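Local coordinates for catalytic domain of the nuclear inclusion protein A (nia) (Tobacco etch virus, PDB 1LVM) that cleaves peptide bonds with strict sequence specificity as a chymotrypsin-like cysteine protease, probably processing the viral polyprotein, at residues L12-R17 with S165-F170; L106-P111 with G169-I174; I117-T122 with I152-G157. The protein carries 1 engineered substitution. All blocks are in the same frame, centred on the assembly; numbering follows the deposited sequence.

Interaction 1. Residues L12-R17 with S165-F170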
loop_
_atom_site.group_PDB
_atom_site.type_symbol
_atom_site.label_atom_id
_atom_site.label_comp_id
_atom_site.label_asym_id
_atom_site.label_seq_id
_atom_site.Cartn_x
_atom_site.Cartn_y
_atom_site.Cartn_z
ATOM N N LEU A 12 -10.320 1.790 -27.860
ATOM C CA LEU A 12 -11.302 2.004 -26.819
ATOM C C LEU A 12 -10.747 1.746 -25.452
ATOM O O LEU A 12 -9.747 1.049 -25.314
ATOM C CB LEU A 12 -12.546 1.144 -27.064
ATOM C CG LEU A 12 -13.654 1.922 -27.841
ATOM C CD1 LEU A 12 -13.222 2.142 -29.264
ATOM C CD2 LEU A 12 -14.982 1.194 -27.830
ATOM N N PHE A 13 -11.409 2.289 -24.435
ATOM C CA PHE A 13 -10.979 2.086 -23.080
ATOM C C PHE A 13 -11.171 0.608 -22.719
ATOM O O PHE A 13 -12.097 -0.046 -23.211
ATOM C CB PHE A 13 -11.809 2.949 -22.139
ATOM C CG PHE A 13 -11.637 4.434 -22.343
ATOM C CD1 PHE A 13 -10.491 5.075 -21.893
ATOM C CD2 PHE A 13 -12.669 5.209 -22.934
ATOM C CE1 PHE A 13 -10.347 6.471 -22.014
ATOM C CE2 PHE A 13 -12.535 6.625 -23.058
ATOM C CZ PHE A 13 -11.376 7.247 -22.599
ATOM N N LYS A 14 -10.318 0.084 -21.846
ATOM C CA LYS A 14 -10.413 -1.334 -21.442
ATOM C C LYS A 14 -11.759 -1.633 -20.803
ATOM O O LYS A 14 -12.297 -0.814 -20.077
ATOM C CB LYS A 14 -9.302 -1.710 -20.437
ATOM C CG LYS A 14 -7.871 -1.595 -21.002
ATOM C CD LYS A 14 -7.501 -2.816 -21.844
ATOM C CE LYS A 14 -6.095 -2.748 -22.372
ATOM N NZ LYS A 14 -5.833 -3.908 -23.272
ATOM N N GLY A 15 -12.248 -2.833 -21.082
ATOM C CA GLY A 15 -13.505 -3.314 -20.574
ATOM C C GLY A 15 -13.418 -3.712 -19.110
ATOM O O GLY A 15 -12.392 -3.531 -18.454
ATOM N N PRO A 16 -14.467 -4.331 -18.615
ATOM C CA PRO A 16 -14.486 -4.727 -17.196
ATOM C C PRO A 16 -13.317 -5.611 -16.786
ATOM O O PRO A 16 -12.926 -6.552 -17.503
ATOM C CB PRO A 16 -15.827 -5.445 -17.034
ATOM C CG PRO A 16 -16.728 -4.831 -18.173
ATOM C CD PRO A 16 -15.712 -4.746 -19.325
ATOM N N ARG A 17 -12.772 -5.282 -15.623
ATOM C CA ARG A 17 -11.660 -6.075 -15.058
ATOM C C ARG A 17 -12.132 -6.540 -13.660
ATOM O O ARG A 17 -12.853 -5.810 -12.966
ATOM C CB ARG A 17 -10.423 -5.230 -14.872
ATOM C CG ARG A 17 -9.271 -6.073 -14.329
ATOM C CD ARG A 17 -7.905 -5.304 -14.290
ATOM N NE ARG A 17 -7.444 -4.854 -15.592
ATOM C CZ ARG A 17 -6.742 -5.585 -16.471
ATOM N NH1 ARG A 17 -6.395 -6.811 -16.203
ATOM N NH2 ARG A 17 -6.406 -5.061 -17.645
ATOM N N SER A 165 -2.832 -0.667 -12.567
ATOM C CA SER A 165 -2.831 -0.303 -13.991
ATOM C C SER A 165 -4.116 -0.843 -14.637
ATOM O O SER A 165 -4.445 -2.035 -14.483
ATOM C CB SER A 165 -1.670 -1.023 -14.678
ATOM O OG SER A 165 -1.797 -0.893 -16.114
ATOM N N THR A 166 -4.848 -0.010 -15.359
ATOM C CA THR A 166 -6.067 -0.537 -15.987
ATOM C C THR A 166 -5.599 -1.281 -17.231
ATOM O O THR A 166 -6.335 -2.074 -17.809
ATOM C CB THR A 166 -7.095 0.620 -16.358
ATOM O OG1 THR A 166 -6.450 1.494 -17.302
ATOM C CG2 THR A 166 -7.478 1.436 -15.114
ATOM N N ARG A 167 -4.354 -1.064 -17.640
ATOM C CA ARG A 167 -3.861 -1.760 -18.831
ATOM C C ARG A 167 -3.615 -3.233 -18.619
ATOM O O ARG A 167 -4.008 -4.018 -19.464
ATOM C CB ARG A 167 -2.549 -1.178 -19.354
ATOM C CG ARG A 167 -2.237 -1.695 -20.778
ATOM C CD ARG A 167 -0.928 -1.113 -21.307
ATOM N NE ARG A 167 0.162 -1.313 -20.360
ATOM C CZ ARG A 167 0.837 -2.454 -20.205
ATOM N NH1 ARG A 167 0.565 -3.534 -20.941
ATOM N NH2 ARG A 167 1.775 -2.527 -19.279
ATOM N N ASP A 168 -2.999 -3.638 -17.499
ATOM C CA ASP A 168 -2.712 -5.038 -17.332
ATOM C C ASP A 168 -3.080 -5.572 -15.966
ATOM O O ASP A 168 -2.835 -6.749 -15.677
ATOM C CB ASP A 168 -1.214 -5.294 -17.668
ATOM C CG ASP A 168 -0.262 -4.554 -16.727
ATOM O OD1 ASP A 168 -0.752 -3.911 -15.774
ATOM O OD2 ASP A 168 0.961 -4.603 -16.970
ATOM N N GLY A 169 -3.707 -4.737 -15.131
ATOM C CA GLY A 169 -4.139 -5.211 -13.804
ATOM C C GLY A 169 -2.987 -5.409 -12.798
ATOM O O GLY A 169 -3.200 -5.957 -11.718
ATOM N N PHE A 170 -1.793 -4.970 -13.157
ATOM C CA PHE A 170 -0.643 -5.102 -12.214
ATOM C C PHE A 170 -0.707 -3.946 -11.197
ATOM O O PHE A 170 -1.124 -2.809 -11.519
ATOM C CB PHE A 170 0.671 -4.972 -12.933
ATOM C CG PHE A 170 1.102 -6.210 -13.686
ATOM C CD1 PHE A 170 0.185 -7.010 -14.384
ATOM C CD2 PHE A 170 2.437 -6.537 -13.739
ATOM C CE1 PHE A 170 0.633 -8.142 -15.153
ATOM C CE2 PHE A 170 2.892 -7.660 -14.489
ATOM C CZ PHE A 170 1.974 -8.456 -15.199
HETATM O O HOH W 1 -8.804 -2.708 -16.955
#

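Interaction 2. Residues L106-P111 with G169-I174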
loop_
_atom_site.group_PDB
_atom_site.type_symbol
_atom_site.label_atom_id
_atom_site.label_comp_id
_atom_site.label_asym_id
_atom_site.label_seq_id
_atom_site.Cartn_x
_atom_site.Cartn_y
_atom_site.Cartn_z
ATOM N N LEU A 106 -0.875 -12.284 -7.342
ATOM C CA LEU A 106 -0.754 -10.853 -7.708
ATOM C C LEU A 106 0.534 -10.559 -8.473
ATOM O O LEU A 106 1.561 -11.172 -8.222
ATOM C CB LEU A 106 -0.693 -9.968 -6.433
ATOM C CG LEU A 106 -1.876 -9.984 -5.490
ATOM C CD1 LEU A 106 -1.839 -11.247 -4.776
ATOM C CD2 LEU A 106 -1.798 -8.876 -4.450
ATOM N N LYS A 107 0.481 -9.549 -9.339
ATOM C CA LYS A 107 1.639 -9.127 -10.093
ATOM C C LYS A 107 1.865 -7.641 -9.812
ATOM O O LYS A 107 0.894 -6.860 -9.746
ATOM C CB LYS A 107 1.433 -9.341 -11.608
ATOM C CG LYS A 107 1.130 -10.809 -12.033
ATOM C CD LYS A 107 2.332 -11.695 -11.826
ATOM C CE LYS A 107 2.037 -13.175 -12.114
ATOM N NZ LYS A 107 3.140 -14.063 -11.619
ATOM N N PHE A 108 3.152 -7.300 -9.577
ATOM C CA PHE A 108 3.589 -5.949 -9.285
ATOM C C PHE A 108 4.659 -5.565 -10.305
ATOM O O PHE A 108 5.465 -6.397 -10.702
ATOM C CB PHE A 108 4.265 -5.851 -7.899
ATOM C CG PHE A 108 3.404 -6.255 -6.746
ATOM C CD1 PHE A 108 3.214 -7.597 -6.453
ATOM C CD2 PHE A 108 2.815 -5.279 -5.881
ATOM C CE1 PHE A 108 2.479 -7.957 -5.353
ATOM C CE2 PHE A 108 2.098 -5.650 -4.805
ATOM C CZ PHE A 108 1.924 -6.996 -4.531
ATOM N N ARG A 109 4.686 -4.304 -10.712
ATOM C CA ARG A 109 5.763 -3.815 -11.578
ATOM C C ARG A 109 5.882 -2.305 -11.370
ATOM O O ARG A 109 5.019 -1.671 -10.726
ATOM C CB ARG A 109 5.498 -4.104 -13.070
ATOM C CG ARG A 109 4.236 -3.305 -13.532
ATOM C CD ARG A 109 4.111 -3.327 -15.074
ATOM N NE ARG A 109 2.784 -2.909 -15.506
ATOM C CZ ARG A 109 2.379 -1.647 -15.610
ATOM N NH1 ARG A 109 3.182 -0.597 -15.312
ATOM N NH2 ARG A 109 1.157 -1.429 -16.029
ATOM N N GLU A 110 6.991 -1.740 -11.863
ATOM C CA GLU A 110 7.172 -0.303 -11.778
ATOM C C GLU A 110 6.135 0.392 -12.648
ATOM O O GLU A 110 5.760 -0.113 -13.659
ATOM C CB GLU A 110 8.536 0.108 -12.299
ATOM C CG GLU A 110 9.691 -0.572 -11.507
ATOM C CD GLU A 110 11.035 0.032 -11.889
ATOM O OE1 GLU A 110 11.390 1.072 -11.316
ATOM O OE2 GLU A 110 11.699 -0.533 -12.770
ATOM N N PRO A 111 5.662 1.575 -12.220
ATOM C CA PRO A 111 4.683 2.348 -12.977
ATOM C C PRO A 111 5.359 2.857 -14.263
ATOM O O PRO A 111 6.565 2.858 -14.349
ATOM C CB PRO A 111 4.291 3.472 -12.012
ATOM C CG PRO A 111 5.455 3.610 -11.073
ATOM C CD PRO A 111 5.961 2.188 -10.897
ATOM N N GLY A 169 -3.707 -4.737 -15.131
ATOM C CA GLY A 169 -4.139 -5.211 -13.804
ATOM C C GLY A 169 -2.987 -5.409 -12.798
ATOM O O GLY A 169 -3.200 -5.957 -11.718
ATOM N N PHE A 170 -1.793 -4.970 -13.157
ATOM C CA PHE A 170 -0.643 -5.102 -12.214
ATOM C C PHE A 170 -0.707 -3.946 -11.197
ATOM O O PHE A 170 -1.124 -2.809 -11.519
ATOM C CB PHE A 170 0.671 -4.972 -12.933
ATOM C CG PHE A 170 1.102 -6.210 -13.686
ATOM C CD1 PHE A 170 0.185 -7.010 -14.384
ATOM C CD2 PHE A 170 2.437 -6.537 -13.739
ATOM C CE1 PHE A 170 0.633 -8.142 -15.153
ATOM C CE2 PHE A 170 2.892 -7.660 -14.489
ATOM C CZ PHE A 170 1.974 -8.456 -15.199
ATOM N N ILE A 171 -0.221 -4.225 -9.996
ATOM C CA ILE A 171 -0.135 -3.219 -8.931
ATOM C C ILE A 171 1.208 -2.467 -9.158
ATOM O O ILE A 171 2.281 -3.107 -9.293
ATOM C CB ILE A 171 -0.117 -3.913 -7.583
ATOM C CG1 ILE A 171 -1.532 -4.513 -7.370
ATOM C CG2 ILE A 171 0.079 -2.859 -6.391
ATOM C CD1 ILE A 171 -1.467 -5.451 -6.055
ATOM N N VAL A 172 1.129 -1.136 -9.256
ATOM C CA VAL A 172 2.321 -0.342 -9.532
ATOM C C VAL A 172 2.760 0.515 -8.350
ATOM O O VAL A 172 3.761 1.261 -8.449
ATOM C CB VAL A 172 2.137 0.566 -10.790
ATOM C CG1 VAL A 172 1.838 -0.315 -12.046
ATOM C CG2 VAL A 172 0.992 1.663 -10.530
ATOM N N GLY A 173 2.005 0.459 -7.266
ATOM C CA GLY A 173 2.429 1.216 -6.071
ATOM C C GLY A 173 1.391 1.242 -5.001
ATOM O O GLY A 173 0.316 0.607 -5.179
ATOM N N ILE A 174 1.647 1.985 -3.906
ATOM C CA ILE A 174 0.679 2.084 -2.837
ATOM C C ILE A 174 0.473 3.523 -2.430
ATOM O O ILE A 174 1.404 4.286 -2.400
ATOM C CB ILE A 174 1.119 1.247 -1.556
ATOM C CG1 ILE A 174 2.466 1.782 -0.994
ATOM C CG2 ILE A 174 1.296 -0.267 -1.960
ATOM C CD1 ILE A 174 2.824 0.934 0.319
HETATM O O HOH W 2 -2.157 -8.190 -10.009
#

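Interaction 3. Residues I117-T122 with I152-G157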
loop_
_atom_site.group_PDB
_atom_site.type_symbol
_atom_site.label_atom_id
_atom_site.label_comp_id
_atom_site.label_asym_id
_atom_site.label_seq_id
_atom_site.Cartn_x
_atom_site.Cartn_y
_atom_site.Cartn_z
ATOM N N ILE A 117 -4.219 4.545 -14.148
ATOM C CA ILE A 117 -4.307 3.727 -12.954
ATOM C C ILE A 117 -5.570 4.017 -12.189
ATOM O O ILE A 117 -6.198 5.076 -12.397
ATOM C CB ILE A 117 -3.079 3.972 -12.030
ATOM C CG1 ILE A 117 -3.004 5.457 -11.586
ATOM C CG2 ILE A 117 -1.790 3.589 -12.799
ATOM C CD1 ILE A 117 -1.757 5.804 -10.623
ATOM N N CYS A 118 -5.981 3.071 -11.333
ATOM C CA CYS A 118 -7.101 3.325 -10.452
ATOM C C CYS A 118 -6.651 2.827 -9.063
ATOM O O CYS A 118 -5.638 2.138 -8.888
ATOM C CB CYS A 118 -8.404 2.594 -10.910
ATOM S SG CYS A 118 -8.174 0.763 -10.952
ATOM N N LEU A 119 -7.374 3.268 -8.075
ATOM C CA LEU A 119 -7.092 2.925 -6.712
ATOM C C LEU A 119 -8.107 1.895 -6.265
ATOM O O LEU A 119 -9.315 2.099 -6.370
ATOM C CB LEU A 119 -7.201 4.168 -5.834
ATOM C CG LEU A 119 -6.852 3.999 -4.344
ATOM C CD1 LEU A 119 -5.383 3.820 -4.200
ATOM C CD2 LEU A 119 -7.247 5.224 -3.561
ATOM N N VAL A 120 -7.601 0.819 -5.680
ATOM C CA VAL A 120 -8.441 -0.292 -5.241
ATOM C C VAL A 120 -8.428 -0.458 -3.771
ATOM O O VAL A 120 -7.369 -0.365 -3.164
ATOM C CB VAL A 120 -7.964 -1.608 -5.931
ATOM C CG1 VAL A 120 -8.811 -2.885 -5.363
ATOM C CG2 VAL A 120 -8.236 -1.426 -7.459
ATOM N N THR A 121 -9.605 -0.644 -3.176
ATOM C CA THR A 121 -9.659 -0.843 -1.766
ATOM C C THR A 121 -10.676 -1.919 -1.425
ATOM O O THR A 121 -11.255 -2.533 -2.294
ATOM C CB THR A 121 -9.963 0.500 -1.034
ATOM O OG1 THR A 121 -11.281 0.990 -1.331
ATOM C CG2 THR A 121 -8.966 1.560 -1.479
ATOM N N THR A 122 -10.886 -2.126 -0.126
ATOM C CA THR A 122 -11.811 -3.130 0.355
ATOM C C THR A 122 -12.558 -2.442 1.526
ATOM O O THR A 122 -11.947 -1.738 2.349
ATOM C CB THR A 122 -11.060 -4.391 0.936
ATOM O OG1 THR A 122 -10.238 -4.963 -0.089
ATOM C CG2 THR A 122 -12.050 -5.474 1.330
ATOM N N ILE A 152 -6.406 10.792 -7.858
ATOM C CA ILE A 152 -7.598 10.129 -7.326
ATOM C C ILE A 152 -7.935 10.618 -5.930
ATOM O O ILE A 152 -7.079 10.592 -5.061
ATOM C CB ILE A 152 -7.370 8.617 -7.299
ATOM C CG1 ILE A 152 -7.091 8.180 -8.742
ATOM C CG2 ILE A 152 -8.581 7.901 -6.632
ATOM C CD1 ILE A 152 -6.475 6.741 -8.918
ATOM N N GLN A 153 -9.185 11.027 -5.688
ATOM C CA GLN A 153 -9.557 11.529 -4.359
ATOM C C GLN A 153 -9.393 10.414 -3.340
ATOM O O GLN A 153 -9.895 9.338 -3.527
ATOM C CB GLN A 153 -11.009 11.965 -4.358
ATOM C CG GLN A 153 -11.226 13.399 -4.506
ATOM C CD GLN A 153 -12.458 13.771 -3.763
ATOM O OE1 GLN A 153 -13.509 13.176 -3.981
ATOM N NE2 GLN A 153 -12.349 14.737 -2.856
ATOM N N THR A 154 -8.657 10.662 -2.276
ATOM C CA THR A 154 -8.460 9.618 -1.294
ATOM C C THR A 154 -8.832 10.229 0.051
ATOM O O THR A 154 -8.615 11.416 0.265
ATOM C CB THR A 154 -7.000 9.216 -1.218
ATOM O OG1 THR A 154 -6.254 10.330 -0.716
ATOM C CG2 THR A 154 -6.463 8.885 -2.568
ATOM N N LYS A 155 -9.380 9.430 0.952
ATOM C CA LYS A 155 -9.743 9.914 2.298
ATOM C C LYS A 155 -8.635 9.567 3.262
ATOM O O LYS A 155 -7.835 8.666 3.011
ATOM C CB LYS A 155 -11.005 9.222 2.809
ATOM C CG LYS A 155 -12.212 9.395 1.960
ATOM C CD LYS A 155 -13.347 8.513 2.453
ATOM C CE LYS A 155 -12.897 7.088 2.795
ATOM N NZ LYS A 155 -14.036 6.222 3.251
ATOM N N ASP A 156 -8.615 10.249 4.399
ATOM C CA ASP A 156 -7.607 9.962 5.396
ATOM C C ASP A 156 -7.753 8.495 5.820
ATOM O O ASP A 156 -8.875 7.983 5.997
ATOM C CB ASP A 156 -7.794 10.869 6.610
ATOM C CG ASP A 156 -6.485 11.472 7.076
ATOM O OD1 ASP A 156 -5.947 12.371 6.388
ATOM O OD2 ASP A 156 -5.983 11.024 8.123
ATOM N N GLY A 157 -6.616 7.809 5.946
ATOM C CA GLY A 157 -6.695 6.411 6.352
ATOM C C GLY A 157 -6.556 5.408 5.219
ATOM O O GLY A 157 -6.552 4.232 5.520
#

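Interaction 1. Residues L12-R17 with S165-F170
R17 lays its guanidinium group flat over the peptide link between D168 and G169. G169 N stands over the centre of the group, 3.4 Å from R17 CZ, while D168 C lies nearer its rim, 3.5 Å from R17 NH1. The other amino group, NH2, reaches T166 O in a hydrogen bond of 3.0 Å with an N-H...O angle of 151°. The donor sits above the carbonyl plane of T166, and the oxygen is only slightly tilted from the plane of the guanidinium, so one arginine meets the turn both by its face and close to its edge. A kink makes this possible: the chain runs extended through CG and CD and then folds at chi3 (-61°), which turns the flat end over the backbone of D168 and G169. T166 O is gripped a second time, through a water that donates to it and accepts from R17 NE.

K14 adds a looser contact, its methylenes passing two carbonyl oxygens: CG lies 3.6 Å from T166 O and CE 3.8 Å from R167 O.

The turn that receives these side chains is braced from within. G169 N bonds to S165 O, D168 OD1 accepts from F170 N at 3.0 Å from above the carboxylate plane, and S165 OG receives weak bonds from R167 N and D168 N. D168 also has a salt bridge to R109, which ties the turn to the 106-111 loop, and S165 OG bonds to E115.

G169 has a positive phi of 73°, which favours glycine. The N-terminal arm lies at the surface against a tight turn, with an Asx turn at D168, in the hairpin joining strands 162-165 and 171-179 of the protease's six-stranded barrel.

Interaction 2. Residues L106-P111 with G169-I174
K107 and F170 meet where the loop 106-111 bridges onto the start of strand 171-179, at the rim of the six-stranded barrel of this chymotrypsin-type fold. A single parallel bridge pairs F108 with I171, held by I171 N to K107 O and by R109 N to I171 O. Against this frame the side chains interlock. The methylene CB of K107 is a bump set squarely over the F170 ring, 3.5 Å from its centroid and 5° off the normal, a CH-pi contact. R109 crosses the same phenyl at about a right angle, its CG 3.7 Å from F170 CD2.

On the inward side, I171 fits into the corner formed by F108 and L106. Its CB and CG2 lie along the F108 ring at CD2, while its CD1 pushes on to meet L106 CD2 at 3.8 Å. L106 and F108 in turn lean on F45 of the other barrel, so this corner faces the domain interface.

V172 fills the hollow between R109 and P111. Its CB rests against P111 CB at 3.8 Å, and CG1, anti to the carbonyl carbon (chi1 -60°), rises beneath the guanidinium. That flat group is fixed by salt bridges to D168 and E115 and by NH1 to E110 O at 3.1 Å, leaving V172 CG1 seated 3.5 Å from R109 NH1, over one face near the rim.

Interaction 3. Residues I117-T122 with I152-G157
I152 sends its side chain across to strand 116-123, a member of the closed six-stranded antiparallel barrel of the chymotrypsin-type fold, from the loop that links strands 147-150 and 162-165. The contact is small and apolar, carried by three side chains: I152, L119 and T154.

In I152 the two branches do different work. CG1 stands anti to the carbonyl carbon (chi1 -59°) and the chain continues extended, carrying CD1 to the strand backbone. There the methyl lies 3.7 Å from L119 N and 3.8 Å from C118 CA, and it also approaches I117 O at 3.9 Å. This end thus rests on main-chain atoms more closely than on side chains. CG2, anti to the backbone N, turns to L119 and meets its CB at 4.1 Å.

In L119, CG is anti to the backbone N (chi1 -177°), which lays the branched end along the strand toward T154. The two side chains cross at about a right angle. T154 holds its hydroxyl between the backbone N and the carbonyl carbon (chi1 66°), a rotamer that turns CG2 to the leucine and leaves OG1 for other partners. One of these is the bound peptide, through a weak hydrogen bond to a polar side chain, so the same threonine pairs an apolar contact with the strand and a polar one with the ligand.

The neighbourhood completes a buried patch. I152 also packs on S134 and S137 of strand 130-142, L119 on L163 of strand 162-165, and L119 N bonds to S134 OG; the backbones of L119 and S134 are also hydrogen-bonded. At the end nearer the peptide, the closest approach is methyl to methyl, L119 CD2 to T154 CG2 at 3.9 Å.

From the N terminus, the arm 12-17 is the first to find its partner, but only at 165-170, so interaction 1 closes the longest loop, spanning 147 residues and all but the last strand, 206-208, of the eight-stranded sheet. Interaction 2 starts at 106-111, after strand 91-94, and ends at 169-174; it shares G169 and F170 with interaction 1, and the two loops finish on the same part of the chain. Interaction 3, 117-122 with 152-157, nests inside both. T166 packs on C118 between interactions 1 and 3, while I117 packs on S165 and V172. Together they fasten the N-terminal arm, the inter-barrel segment and a peptide-contacting loop to the six-stranded barrel.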